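Local structure of hypothetical shikimate 5-dehydrogenase-like protein HI0607 (Haemophilus influenzae, 1NPY) at residues A[43-48]-A[64-69]; A[26-31]-A[245-250]; A[215-220]-A[232-237]. The protein catalyses the NADP(+)-dependent oxidation of shikimate to 3-dehydroshikimate in vitro, but so weakly that shikimate may not be its biological substrate. One frame throughout, in Å; residues are numbered along the deposited sequence.

Contact 1: A[43-48]-A[64-69]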
ATOM      1  N   GLN A  43      22.523   4.578   3.147  1.00 13.62           N
ATOM      2  CA  GLN A  43      22.869   3.767   4.312  1.00 15.28           C
ATOM      3  C   GLN A  43      22.870   4.600   5.583  1.00 14.13           C
ATOM      4  O   GLN A  43      23.301   4.137   6.646  1.00 15.32           O
ATOM      5  CB  GLN A  43      24.223   3.083   4.109  1.00 17.09           C
ATOM      6  CG  GLN A  43      24.305   2.160   2.905  1.00 21.14           C
ATOM      7  CD  GLN A  43      25.613   1.418   2.924  1.00 31.28           C
ATOM      8  OE1 GLN A  43      26.618   1.922   2.422  1.00 39.60           O
ATOM      9  NE2 GLN A  43      25.631   0.266   3.584  1.00 36.16           N
ATOM     10  N   ASP A  44      22.307   5.803   5.522  1.00 13.02           N
ATOM     11  CA  ASP A  44      22.232   6.690   6.677  1.00 11.85           C
ATOM     12  C   ASP A  44      20.932   7.485   6.670  1.00 12.03           C
ATOM     13  O   ASP A  44      20.936   8.657   6.263  1.00 11.52           O
ATOM     14  CB  ASP A  44      23.409   7.657   6.590  1.00 13.83           C
ATOM     15  CG  ASP A  44      23.552   8.588   7.773  1.00 13.99           C
ATOM     16  OD1 ASP A  44      22.708   8.675   8.701  1.00 15.66           O
ATOM     17  OD2 ASP A  44      24.557   9.323   7.826  1.00 15.67           O
ATOM     18  N   ILE A  45      19.852   6.849   7.123  1.00 10.96           N
ATOM     19  CA  ILE A  45      18.511   7.436   7.092  1.00 10.43           C
ATOM     20  C   ILE A  45      18.493   8.791   7.794  1.00  9.77           C
ATOM     21  O   ILE A  45      17.811   9.720   7.318  1.00  9.88           O
ATOM     22  CB  ILE A  45      17.437   6.440   7.623  1.00 10.08           C
ATOM     23  CG1 ILE A  45      16.001   6.873   7.297  1.00  9.53           C
ATOM     24  CG2 ILE A  45      17.569   6.276   9.114  1.00 12.57           C
ATOM     25  CD1 ILE A  45      15.775   7.177   5.824  1.00 11.38           C
ATOM     26  N   GLU A  46      19.203   8.916   8.918  1.00  9.81           N
ATOM     27  CA  GLU A  46      19.246  10.192   9.626  1.00  9.83           C
ATOM     28  C   GLU A  46      19.639  11.362   8.732  1.00 10.69           C
ATOM     29  O   GLU A  46      18.949  12.385   8.647  1.00  9.16           O
ATOM     30  CB  GLU A  46      20.192  10.153  10.830  1.00 10.10           C
ATOM     31  CG  GLU A  46      20.395  11.478  11.519  1.00 10.07           C
ATOM     32  CD  GLU A  46      21.334  11.402  12.715  1.00 14.94           C
ATOM     33  OE1 GLU A  46      21.908  10.346  13.051  1.00 18.86           O
ATOM     34  OE2 GLU A  46      21.499  12.460  13.321  1.00 15.61           O
ATOM     35  N   HIS A  47      20.772  11.230   8.060  1.00  9.45           N
ATOM     36  CA  HIS A  47      21.262  12.345   7.246  1.00  9.69           C
ATOM     37  C   HIS A  47      20.568  12.430   5.894  1.00  9.00           C
ATOM     38  O   HIS A  47      20.519  13.506   5.301  1.00  8.62           O
ATOM     39  CB  HIS A  47      22.791  12.337   7.139  1.00  9.66           C
ATOM     40  CG  HIS A  47      23.467  12.521   8.458  1.00 13.44           C
ATOM     41  ND1 HIS A  47      23.405  13.699   9.167  1.00 15.86           N
ATOM     42  CD2 HIS A  47      24.131  11.644   9.246  1.00 11.82           C
ATOM     43  CE1 HIS A  47      24.016  13.544  10.329  1.00 10.94           C
ATOM     44  NE2 HIS A  47      24.517  12.326  10.375  1.00 14.08           N
ATOM     45  N   ALA A  48      19.966  11.336   5.443  1.00  9.60           N
ATOM     46  CA  ALA A  48      19.105  11.393   4.266  1.00  8.90           C
ATOM     47  C   ALA A  48      17.883  12.267   4.527  1.00  8.55           C
ATOM     48  O   ALA A  48      17.599  13.166   3.727  1.00  8.05           O
ATOM     49  CB  ALA A  48      18.698  10.008   3.860  1.00  9.27           C
ATOM     50  N   MET A  64      10.974   0.042   2.568  1.00 11.91           N
ATOM     51  CA  MET A  64      11.856  -0.776   3.397  1.00 13.87           C
ATOM     52  C   MET A  64      13.322  -0.457   3.061  1.00 12.50           C
ATOM     53  O   MET A  64      13.629  -0.257   1.887  1.00 10.69           O
ATOM     54  CB  MET A  64      11.500  -2.254   3.146  1.00 15.08           C
ATOM     55  CG  MET A  64      10.251  -2.648   3.922  1.00 21.84           C
ATOM     56  SD  MET A  64      10.045  -4.438   4.139  1.00 38.33           S
ATOM     57  CE  MET A  64      11.418  -4.755   5.305  1.00 37.44           C
ATOM     58  N   PRO A  65      14.222  -0.425   4.039  1.00 12.09           N
ATOM     59  CA  PRO A  65      13.957  -0.664   5.462  1.00 12.25           C
ATOM     60  C   PRO A  65      13.851   0.562   6.360  1.00 11.59           C
ATOM     61  O   PRO A  65      14.304   0.563   7.497  1.00 12.96           O
ATOM     62  CB  PRO A  65      15.211  -1.433   5.872  1.00 13.95           C
ATOM     63  CG  PRO A  65      16.283  -0.736   5.116  1.00 12.94           C
ATOM     64  CD  PRO A  65      15.673  -0.338   3.784  1.00 12.85           C
ATOM     65  N   PHE A  66      13.226   1.613   5.857  1.00 10.14           N
ATOM     66  CA  PHE A  66      13.261   2.922   6.496  1.00 10.44           C
ATOM     67  C   PHE A  66      11.912   3.424   6.998  1.00 10.21           C
ATOM     68  O   PHE A  66      11.855   4.571   7.427  1.00 10.17           O
ATOM     69  CB  PHE A  66      13.797   3.955   5.504  1.00 10.24           C
ATOM     70  CG  PHE A  66      15.114   3.591   4.873  1.00 10.62           C
ATOM     71  CD1 PHE A  66      16.212   3.281   5.666  1.00 11.71           C
ATOM     72  CD2 PHE A  66      15.271   3.623   3.495  1.00 11.90           C
ATOM     73  CE1 PHE A  66      17.437   2.948   5.070  1.00 12.47           C
ATOM     74  CE2 PHE A  66      16.495   3.321   2.899  1.00 12.73           C
ATOM     75  CZ  PHE A  66      17.577   2.999   3.702  1.00 10.21           C
ATOM     76  N   LYS A  67      10.842   2.632   6.922  1.00 10.58           N
ATOM     77  CA  LYS A  67       9.494   3.140   7.162  1.00  9.70           C
ATOM     78  C   LYS A  67       9.271   3.453   8.636  1.00 10.72           C
ATOM     79  O   LYS A  67       8.464   4.330   8.990  1.00  9.93           O
ATOM     80  CB  LYS A  67       8.436   2.153   6.647  1.00 11.32           C
ATOM     81  CG  LYS A  67       8.371   2.012   5.130  1.00 10.22           C
ATOM     82  CD  LYS A  67       7.115   1.202   4.795  1.00 15.15           C
ATOM     83  CE  LYS A  67       6.886   1.048   3.309  1.00 19.05           C
ATOM     84  NZ  LYS A  67       5.746   0.103   3.172  1.00 24.23           N
ATOM     85  N   GLU A  68      10.024   2.782   9.505  1.00 10.41           N
ATOM     86  CA  GLU A  68      10.026   3.172  10.912  1.00 11.70           C
ATOM     87  C   GLU A  68      11.236   3.986  11.364  1.00 11.47           C
ATOM     88  O   GLU A  68      11.101   4.919  12.158  1.00 10.90           O
ATOM     89  CB  GLU A  68       9.868   1.946  11.810  1.00 13.08           C
ATOM     90  CG  GLU A  68       8.610   1.152  11.524  1.00 17.73           C
ATOM     91  CD  GLU A  68       8.702   0.242  10.315  1.00 24.74           C
ATOM     92  OE1 GLU A  68       9.788  -0.337  10.073  1.00 27.45           O
ATOM     93  OE2 GLU A  68       7.666   0.113   9.609  1.00 32.48           O
ATOM     94  N   THR A  69      12.413   3.647  10.852  1.00 12.01           N
ATOM     95  CA  THR A  69      13.620   4.391  11.233  1.00 11.42           C
ATOM     96  C   THR A  69      13.657   5.849  10.798  1.00 10.92           C
ATOM     97  O   THR A  69      14.396   6.625  11.397  1.00 10.59           O
ATOM     98  CB  THR A  69      14.934   3.689  10.815  1.00 12.21           C
ATOM     99  OG1 THR A  69      15.004   3.531   9.390  1.00 10.95           O
ATOM    100  CG2 THR A  69      15.023   2.272  11.400  1.00 14.15           C
TER

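Contact 2: A[26-31]-A[245-250]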
ATOM      1  N   TYR A  26       6.109  10.960 -15.789  1.00  7.64           N
ATOM      2  CA  TYR A  26       5.083  11.003 -16.824  1.00  9.57           C
ATOM      3  C   TYR A  26       3.960  11.982 -16.494  1.00  9.65           C
ATOM      4  O   TYR A  26       3.555  12.794 -17.340  1.00  9.67           O
ATOM      5  CB  TYR A  26       4.524   9.606 -17.029  1.00  8.53           C
ATOM      6  CG  TYR A  26       3.493   9.481 -18.133  1.00 10.23           C
ATOM      7  CD1 TYR A  26       3.860   9.289 -19.459  1.00 11.88           C
ATOM      8  CD2 TYR A  26       2.143   9.546 -17.828  1.00 12.06           C
ATOM      9  CE1 TYR A  26       2.894   9.162 -20.474  1.00 13.26           C
ATOM     10  CE2 TYR A  26       1.177   9.417 -18.826  1.00 15.13           C
ATOM     11  CZ  TYR A  26       1.560   9.224 -20.134  1.00 15.05           C
ATOM     12  OH  TYR A  26       0.577   9.092 -21.108  1.00 15.70           O
ATOM     13  N   LEU A  27       3.461  11.881 -15.267  1.00  8.78           N
ATOM     14  CA  LEU A  27       2.385  12.782 -14.851  1.00  9.94           C
ATOM     15  C   LEU A  27       2.839  14.229 -14.753  1.00  9.68           C
ATOM     16  O   LEU A  27       2.052  15.113 -15.107  1.00 10.55           O
ATOM     17  CB  LEU A  27       1.760  12.308 -13.541  1.00  9.43           C
ATOM     18  CG  LEU A  27       0.982  10.993 -13.631  1.00 11.39           C
ATOM     19  CD1 LEU A  27       0.701  10.366 -12.282  1.00 12.03           C
ATOM     20  CD2 LEU A  27      -0.286  11.193 -14.455  1.00 13.15           C
ATOM     21  N   TYR A  28       4.046  14.534 -14.277  1.00 10.32           N
ATOM     22  CA  TYR A  28       4.497  15.931 -14.298  1.00 10.27           C
ATOM     23  C   TYR A  28       4.457  16.520 -15.692  1.00 11.69           C
ATOM     24  O   TYR A  28       4.018  17.637 -15.895  1.00 11.98           O
ATOM     25  CB  TYR A  28       5.920  16.127 -13.766  1.00 10.43           C
ATOM     26  CG  TYR A  28       6.140  15.607 -12.370  1.00  9.59           C
ATOM     27  CD1 TYR A  28       5.216  15.768 -11.348  1.00  8.45           C
ATOM     28  CD2 TYR A  28       7.351  15.018 -12.038  1.00  8.76           C
ATOM     29  CE1 TYR A  28       5.477  15.299 -10.060  1.00  8.97           C
ATOM     30  CE2 TYR A  28       7.633  14.595 -10.747  1.00  9.60           C
ATOM     31  CZ  TYR A  28       6.692  14.704  -9.758  1.00 12.41           C
ATOM     32  OH  TYR A  28       6.913  14.255  -8.475  1.00 10.10           O
ATOM     33  N   ASP A  29       4.914  15.737 -16.661  1.00 11.70           N
ATOM     34  CA  ASP A  29       4.897  16.174 -18.036  1.00 13.82           C
ATOM     35  C   ASP A  29       3.471  16.466 -18.511  1.00 12.93           C
ATOM     36  O   ASP A  29       3.226  17.532 -19.092  1.00 12.99           O
ATOM     37  CB  ASP A  29       5.618  15.139 -18.888  1.00 14.00           C
ATOM     38  CG  ASP A  29       5.591  15.525 -20.342  1.00 20.89           C
ATOM     39  OD1 ASP A  29       6.239  16.543 -20.656  1.00 24.53           O
ATOM     40  OD2 ASP A  29       4.914  14.894 -21.173  1.00 25.24           O
ATOM     41  N   LYS A  30       2.557  15.517 -18.307  1.00 12.34           N
ATOM     42  CA  LYS A  30       1.190  15.631 -18.794  1.00 12.77           C
ATOM     43  C   LYS A  30       0.441  16.776 -18.136  1.00 13.90           C
ATOM     44  O   LYS A  30      -0.426  17.378 -18.785  1.00 14.02           O
ATOM     45  CB  LYS A  30       0.405  14.322 -18.647  1.00 13.44           C
ATOM     46  CG  LYS A  30       0.947  13.168 -19.497  1.00 14.39           C
ATOM     47  CD  LYS A  30       0.603  13.390 -20.967  1.00 20.67           C
ATOM     48  CE  LYS A  30       1.013  12.263 -21.890  1.00 21.34           C
ATOM     49  NZ  LYS A  30       0.084  12.266 -23.059  1.00 23.70           N
ATOM     50  N   LEU A  31       0.754  17.083 -16.878  1.00 11.64           N
ATOM     51  CA  LEU A  31       0.062  18.130 -16.130  1.00 12.09           C
ATOM     52  C   LEU A  31       0.742  19.503 -16.148  1.00 12.28           C
ATOM     53  O   LEU A  31       0.219  20.455 -15.568  1.00 13.78           O
ATOM     54  CB  LEU A  31      -0.162  17.691 -14.678  1.00 12.48           C
ATOM     55  CG  LEU A  31      -1.281  16.679 -14.412  1.00 14.89           C
ATOM     56  CD1 LEU A  31      -1.434  16.450 -12.913  1.00 17.22           C
ATOM     57  CD2 LEU A  31      -2.604  17.175 -14.942  1.00 17.36           C
ATOM     58  N   GLU A 245      -1.916   9.178  -4.358  1.00  9.40           N
ATOM     59  CA  GLU A 245      -2.118   9.949  -3.138  1.00  9.83           C
ATOM     60  C   GLU A 245      -0.838  10.728  -2.789  1.00  8.40           C
ATOM     61  O   GLU A 245      -0.891  11.883  -2.349  1.00  8.10           O
ATOM     62  CB  GLU A 245      -2.579   9.076  -1.965  1.00 10.70           C
ATOM     63  CG  GLU A 245      -3.950   8.435  -2.205  1.00 14.27           C
ATOM     64  CD  GLU A 245      -5.111   9.380  -2.000  1.00 21.36           C
ATOM     65  OE1 GLU A 245      -4.974  10.263  -1.132  1.00 25.78           O
ATOM     66  OE2 GLU A 245      -6.162   9.220  -2.671  1.00 31.75           O
ATOM     67  N   GLN A 246       0.319  10.104  -2.972  1.00  9.12           N
ATOM     68  CA  GLN A 246       1.589  10.817  -2.832  1.00  8.01           C
ATOM     69  C   GLN A 246       1.671  11.974  -3.817  1.00  8.56           C
ATOM     70  O   GLN A 246       2.025  13.096  -3.453  1.00  7.47           O
ATOM     71  CB  GLN A 246       2.794   9.901  -3.014  1.00  8.87           C
ATOM     72  CG  GLN A 246       2.869   8.832  -1.955  1.00  9.01           C
ATOM     73  CD  GLN A 246       3.933   7.799  -2.220  1.00 12.20           C
ATOM     74  OE1 GLN A 246       4.185   7.460  -3.380  1.00 13.78           O
ATOM     75  NE2 GLN A 246       4.557   7.287  -1.159  1.00  7.61           N
ATOM     76  N   PHE A 247       1.320  11.702  -5.070  1.00  7.31           N
ATOM     77  CA  PHE A 247       1.433  12.728  -6.101  1.00  8.05           C
ATOM     78  C   PHE A 247       0.608  13.952  -5.729  1.00  7.16           C
ATOM     79  O   PHE A 247       1.063  15.111  -5.847  1.00  8.12           O
ATOM     80  CB  PHE A 247       0.986  12.148  -7.434  1.00  7.86           C
ATOM     81  CG  PHE A 247       1.151  13.083  -8.579  1.00  8.04           C
ATOM     82  CD1 PHE A 247       2.234  12.945  -9.437  1.00  9.01           C
ATOM     83  CD2 PHE A 247       0.212  14.074  -8.852  1.00 10.50           C
ATOM     84  CE1 PHE A 247       2.414  13.789 -10.500  1.00  8.78           C
ATOM     85  CE2 PHE A 247       0.410  14.935  -9.934  1.00  8.88           C
ATOM     86  CZ  PHE A 247       1.469  14.772 -10.775  1.00 10.64           C
ATOM     87  N   GLU A 248      -0.597  13.686  -5.230  1.00  8.01           N
ATOM     88  CA  GLU A 248      -1.519  14.750  -4.845  1.00  9.15           C
ATOM     89  C   GLU A 248      -0.994  15.504  -3.618  1.00  8.88           C
ATOM     90  O   GLU A 248      -1.082  16.726  -3.534  1.00  9.77           O
ATOM     91  CB  GLU A 248      -2.929  14.218  -4.581  1.00  9.75           C
ATOM     92  CG  GLU A 248      -3.948  15.333  -4.375  1.00 13.65           C
ATOM     93  CD  GLU A 248      -5.345  14.785  -4.133  1.00 18.91           C
ATOM     94  OE1 GLU A 248      -6.245  15.499  -3.627  1.00 21.75           O
ATOM     95  OE2 GLU A 248      -5.545  13.603  -4.479  1.00 22.81           O
ATOM     96  N   LEU A 249      -0.392  14.797  -2.677  1.00  8.52           N
ATOM     97  CA  LEU A 249       0.210  15.467  -1.534  1.00  9.39           C
ATOM     98  C   LEU A 249       1.337  16.412  -1.963  1.00  9.34           C
ATOM     99  O   LEU A 249       1.495  17.511  -1.434  1.00  9.98           O
ATOM    100  CB  LEU A 249       0.701  14.444  -0.525  1.00  9.05           C
ATOM    101  CG  LEU A 249      -0.397  13.825   0.329  1.00 11.30           C
ATOM    102  CD1 LEU A 249       0.085  12.565   1.025  1.00 10.30           C
ATOM    103  CD2 LEU A 249      -0.963  14.783   1.366  1.00 15.12           C
ATOM    104  N   TYR A 250       2.157  15.961  -2.899  1.00  8.56           N
ATOM    105  CA  TYR A 250       3.329  16.761  -3.266  1.00  7.82           C
ATOM    106  C   TYR A 250       2.963  17.968  -4.135  1.00  9.24           C
ATOM    107  O   TYR A 250       3.569  19.025  -3.976  1.00  8.68           O
ATOM    108  CB  TYR A 250       4.364  15.950  -4.030  1.00  7.45           C
ATOM    109  CG  TYR A 250       4.857  14.660  -3.389  1.00  7.25           C
ATOM    110  CD1 TYR A 250       4.881  14.465  -2.018  1.00  7.95           C
ATOM    111  CD2 TYR A 250       5.326  13.640  -4.189  1.00  9.84           C
ATOM    112  CE1 TYR A 250       5.323  13.260  -1.479  1.00  7.54           C
ATOM    113  CE2 TYR A 250       5.754  12.425  -3.670  1.00  7.67           C
ATOM    114  CZ  TYR A 250       5.779  12.264  -2.301  1.00  7.76           C
ATOM    115  OH  TYR A 250       6.192  11.056  -1.795  1.00 10.07           O
TER

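Contact 3: A[215-220]-A[232-237]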
ATOM      1  N   MET A 215       1.878  -8.428  -8.755  1.00 19.29           N
ATOM      2  CA  MET A 215       2.494  -9.045  -9.926  1.00 19.21           C
ATOM      3  C   MET A 215       2.532 -10.552  -9.686  1.00 18.04           C
ATOM      4  O   MET A 215       3.216 -11.017  -8.764  1.00 16.98           O
ATOM      5  CB  MET A 215       3.914  -8.510 -10.123  1.00 20.80           C
ATOM      6  CG  MET A 215       4.675  -9.143 -11.277  1.00 24.71           C
ATOM      7  SD  MET A 215       3.968  -8.799 -12.910  1.00 34.57           S
ATOM      8  CE  MET A 215       4.874  -7.290 -13.263  1.00 34.80           C
ATOM      9  N   PRO A 216       1.787 -11.316 -10.474  1.00 16.95           N
ATOM     10  CA  PRO A 216       0.879 -10.834 -11.522  1.00 17.97           C
ATOM     11  C   PRO A 216      -0.415 -10.320 -10.904  1.00 17.72           C
ATOM     12  O   PRO A 216      -0.671 -10.658  -9.756  1.00 17.19           O
ATOM     13  CB  PRO A 216       0.561 -12.121 -12.289  1.00 18.14           C
ATOM     14  CG  PRO A 216       0.537 -13.165 -11.194  1.00 17.45           C
ATOM     15  CD  PRO A 216       1.706 -12.780 -10.315  1.00 17.21           C
ATOM     16  N   VAL A 217      -1.255  -9.620 -11.660  1.00 18.98           N
ATOM     17  CA  VAL A 217      -2.605  -9.324 -11.192  1.00 19.61           C
ATOM     18  C   VAL A 217      -3.368 -10.639 -11.003  1.00 18.54           C
ATOM     19  O   VAL A 217      -4.070 -10.841 -10.001  1.00 17.51           O
ATOM     20  CB  VAL A 217      -3.316  -8.427 -12.228  1.00 19.96           C
ATOM     21  CG1 VAL A 217      -4.786  -8.210 -11.859  1.00 23.26           C
ATOM     22  CG2 VAL A 217      -2.562  -7.113 -12.331  1.00 21.32           C
ATOM     23  N   GLU A 218      -3.270 -11.510 -12.006  1.00 16.99           N
ATOM     24  CA  GLU A 218      -4.060 -12.732 -12.001  1.00 16.74           C
ATOM     25  C   GLU A 218      -3.291 -13.805 -11.227  1.00 16.22           C
ATOM     26  O   GLU A 218      -2.714 -14.736 -11.823  1.00 15.50           O
ATOM     27  CB  GLU A 218      -4.361 -13.175 -13.435  1.00 17.37           C
ATOM     28  CG  GLU A 218      -5.225 -12.192 -14.219  1.00 21.08           C
ATOM     29  CD  GLU A 218      -6.690 -12.258 -13.820  1.00 23.87           C
ATOM     30  OE1 GLU A 218      -7.141 -13.330 -13.367  1.00 26.96           O
ATOM     31  OE2 GLU A 218      -7.394 -11.228 -13.881  1.00 29.30           O
ATOM     32  N   THR A 219      -3.247 -13.658  -9.901  1.00 13.43           N
ATOM     33  CA  THR A 219      -2.790 -14.748  -9.034  1.00 13.59           C
ATOM     34  C   THR A 219      -3.764 -15.931  -9.081  1.00 12.53           C
ATOM     35  O   THR A 219      -4.882 -15.765  -9.555  1.00 11.60           O
ATOM     36  CB  THR A 219      -2.685 -14.310  -7.565  1.00 12.41           C
ATOM     37  OG1 THR A 219      -3.960 -13.790  -7.165  1.00 12.39           O
ATOM     38  CG2 THR A 219      -1.665 -13.195  -7.346  1.00 13.23           C
ATOM     39  N   PRO A 220      -3.395 -17.131  -8.628  1.00 11.93           N
ATOM     40  CA  PRO A 220      -4.373 -18.218  -8.590  1.00 11.08           C
ATOM     41  C   PRO A 220      -5.642 -17.889  -7.806  1.00 10.56           C
ATOM     42  O   PRO A 220      -6.744 -18.235  -8.236  1.00  9.19           O
ATOM     43  CB  PRO A 220      -3.569 -19.397  -8.022  1.00 12.30           C
ATOM     44  CG  PRO A 220      -2.190 -19.098  -8.423  1.00 11.43           C
ATOM     45  CD  PRO A 220      -2.077 -17.596  -8.159  1.00 12.72           C
ATOM     46  N   THR A 232     -13.488  -8.835  -7.333  1.00 14.44           N
ATOM     47  CA  THR A 232     -12.060  -8.828  -7.032  1.00 14.13           C
ATOM     48  C   THR A 232     -11.442  -7.436  -6.972  1.00 13.89           C
ATOM     49  O   THR A 232     -11.851  -6.521  -7.686  1.00 14.62           O
ATOM     50  CB  THR A 232     -11.247  -9.626  -8.041  1.00 13.95           C
ATOM     51  OG1 THR A 232     -11.356  -9.053  -9.348  1.00 17.24           O
ATOM     52  CG2 THR A 232     -11.708 -11.044  -8.171  1.00 13.93           C
ATOM     53  N   ILE A 233     -10.470  -7.312  -6.077  1.00 11.97           N
ATOM     54  CA  ILE A 233      -9.624  -6.134  -5.893  1.00 12.60           C
ATOM     55  C   ILE A 233      -8.178  -6.610  -5.959  1.00 12.83           C
ATOM     56  O   ILE A 233      -7.827  -7.529  -5.231  1.00 11.12           O
ATOM     57  CB  ILE A 233      -9.893  -5.461  -4.534  1.00 12.37           C
ATOM     58  CG1 ILE A 233     -11.393  -5.245  -4.360  1.00 14.30           C
ATOM     59  CG2 ILE A 233      -9.161  -4.099  -4.423  1.00 14.61           C
ATOM     60  CD1 ILE A 233     -11.737  -4.630  -3.045  1.00 12.47           C
ATOM     61  N   SER A 234      -7.365  -6.025  -6.835  1.00 13.97           N
ATOM     62  CA  SER A 234      -6.035  -6.542  -7.133  1.00 15.31           C
ATOM     63  C   SER A 234      -4.999  -5.611  -6.535  1.00 14.91           C
ATOM     64  O   SER A 234      -5.301  -4.451  -6.278  1.00 12.43           O
ATOM     65  CB  SER A 234      -5.877  -6.612  -8.656  1.00 18.02           C
ATOM     66  OG  SER A 234      -4.521  -6.405  -8.993  1.00 22.34           O
ATOM     67  N   GLY A 235      -3.790  -6.103  -6.302  1.00 15.60           N
ATOM     68  CA  GLY A 235      -2.745  -5.320  -5.670  1.00 15.29           C
ATOM     69  C   GLY A 235      -2.257  -4.169  -6.528  1.00 15.21           C
ATOM     70  O   GLY A 235      -1.699  -3.196  -6.015  1.00 15.09           O
ATOM     71  N   ALA A 236      -2.456  -4.278  -7.837  1.00 15.76           N
ATOM     72  CA  ALA A 236      -2.091  -3.199  -8.744  1.00 15.74           C
ATOM     73  C   ALA A 236      -2.871  -1.929  -8.413  1.00 15.45           C
ATOM     74  O   ALA A 236      -2.330  -0.825  -8.499  1.00 15.11           O
ATOM     75  CB  ALA A 236      -2.299  -3.595 -10.181  1.00 16.85           C
ATOM     76  N   ALA A 237      -4.154  -2.085  -8.097  1.00 15.52           N
ATOM     77  CA  ALA A 237      -4.945  -0.940  -7.670  1.00 14.84           C
ATOM     78  C   ALA A 237      -4.372  -0.263  -6.431  1.00 13.80           C
ATOM     79  O   ALA A 237      -4.500   0.962  -6.321  1.00 11.69           O
ATOM     80  CB  ALA A 237      -6.387  -1.320  -7.394  1.00 15.22           C
TER
HETATM   81  O   HOH W   1      -3.833  -9.173  -7.739  1.00 20.82           O

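Contact 1: A[43-48]-A[64-69]
Ile45 carries this contact and meets Phe66 and Thr69 with its two branches. The first kind of interaction is apolar. CD1 of Ile45 lies 3.8 Å from CG of Phe66 and touches CB of the same residue as well. The methyl makes an off-centre CH-pi contact, with Ile45 CD1 4.2 Å from the centroid of the Phe66 ring and 30° off the ring normal. The two side chains run past each other in opposite directions. The long branch of Ile45 gets there because CG1 is anti to the backbone N (chi1 -166°). The short branch then turns to Thr69, and Ile45 CG2 sits 3.8 Å from Thr69 OG1. This is van der Waals packing against a hydroxyl. Thr69 OG1 also lies at the edge of the Phe66 ring, in its plane, and Pro65 CD covers one face of that ring over its centre. Pro65 follows a cis peptide bond.

The second kind is polar and stays within segment 43-48. Asp44 is the N-cap of helix 45-55. His47 N donates to Asp44 OD1 at 3.3 Å, from above the carboxylate plane.

Outside the pair, Ile45 also packs on Leu12 of strand 7-12. Segment 64-69 contains Lys67, the inferred proton donor/acceptor, whose side chain does not touch segment 43-48. The contact joins the first turn of a helix in the substrate-binding domain to the loop after strand 59-62. Backbone bonds of Met64 with Gly14 and Lys67 with Val87 help fix that loop. The pair itself adds dispersion, with an off-centre CH-pi component, and no directional bond.

Contact 2: A[26-31]-A[245-250]
Phe247 reaches across from helix 235-251 and packs among Leu27, Tyr28 and Leu31 of helix 19-31. All three contacts in the first shell are apolar. CB of Leu27 comes within 3.4 Å of Phe247 CE1, while CD1 of Leu27 lies over one face of the ring. Tyr28 CE1 also approaches Phe247 CE1 at 3.4 Å. The Tyr28 and Phe247 rings are nearly parallel, with planes at 26°, but they are slid apart. Their centroids are 5.4 Å apart and the rings barely overlap, so the CD1 and CE1 atoms of Tyr28 meet the CE1 corner of Phe247. Leu31 CD1 touches the other side of the ring outline, 3.8 Å from Phe247 CE2.

The torsions and the helices set up this shell. Phe247 holds CG anti to its own backbone N (chi1 -176°), which sends the ring out from its helix. Leu27 and Leu31 are one turn apart, and the backbone bond from Leu31 N to Leu27 O spans that turn. The short helix segments approach no closer than 12.3 Å between axes and cross at -52°. That is a wide spacing, and the large Phe247 ring bridges it.

Further out, Leu33 and Pro255 also touch Phe247, and the ring of Tyr28 meets that of Phe35. Leu27 packs on Ala263 of helix 257-268. Also on helix 235-251, Tyr250 packs on Thr89 and Val91 of strand 89-93. A helix from late in the chain is thus built onto the N-terminal substrate-binding domain. With three buried side chains and no polar pairing between the segments, this is hydrophobic packing that excludes water from the ring.

Contact 3: A[215-220]-A[232-237]
Val217 has CG1 anti to the backbone N (chi1 174°), and this points both methyls at the start of helix 235-251. CG1 packs on Ser234, while CG2 lies between Ser234 OG and Ala236 CB. Ser234 has chi1 149°, away from the usual staggered values, and at this torsion OG lies within reach of both a water and Ala236 N. Val217 CG1 is 3.4 Å from Ser234 OG, a close methyl-to-oxygen contact. Val217 CG2 meets Ala236 CB more loosely, at 4.1 Å.

The polar link runs through that one water. It donates to Val217 O at 2.8 Å and accepts from Ser234 OG at 3.1 Å. The hydroxyl therefore gives its proton to the water, and its oxygen remains available as an acceptor. Ala236 N uses it in a capping bond to Ser234 OG of 3.2 Å, with an angle of 155° at the hydrogen. Ser234 is the N-cap of the helix.

The other segment carries a second cap. Thr219 precedes helix 220-227, and its OG1 bonds to Ile222 N and to Asp211. Glu218, between Val217 and Thr219, centres an inverse gamma turn, closed by a weak backbone bond from Thr219 N to Val217 O. That carbonyl thus serves both the turn and the water. A cis peptide bond leads into Pro216.

The contact joins the loop after strand 208-211 to the junction of edge strand 231-233 and the following helix, in the parallel, Rossmann-type sheet domain. Its chemistry implies a small surface junction, in which one serine hydroxyl both caps a helix and ties the neighbouring loop through water.

In the fold
Contacts 2 and 3 share helix 235-251. Contact 3 lies at its first turn and contact 2 near its C-terminal end, with centres 24 Å apart. The helix thus runs from the parallel sheet domain to the substrate-binding domain. Contact 1 is on the latter domain, with its centre 24 Å from that of contact 2. Contacts 1 and 3 lie on opposite sides of the chain's centre, 29 Å between centres. None of the three touches another. Contact 1 includes the loop of the inferred catalytic Lys67. At contact 3, the side chain of Ala236 is about 11 Å from that of Met130, an NADP(+) site by similarity, and about 12 Å from that of Asp103, an inferred substrate-binding residue.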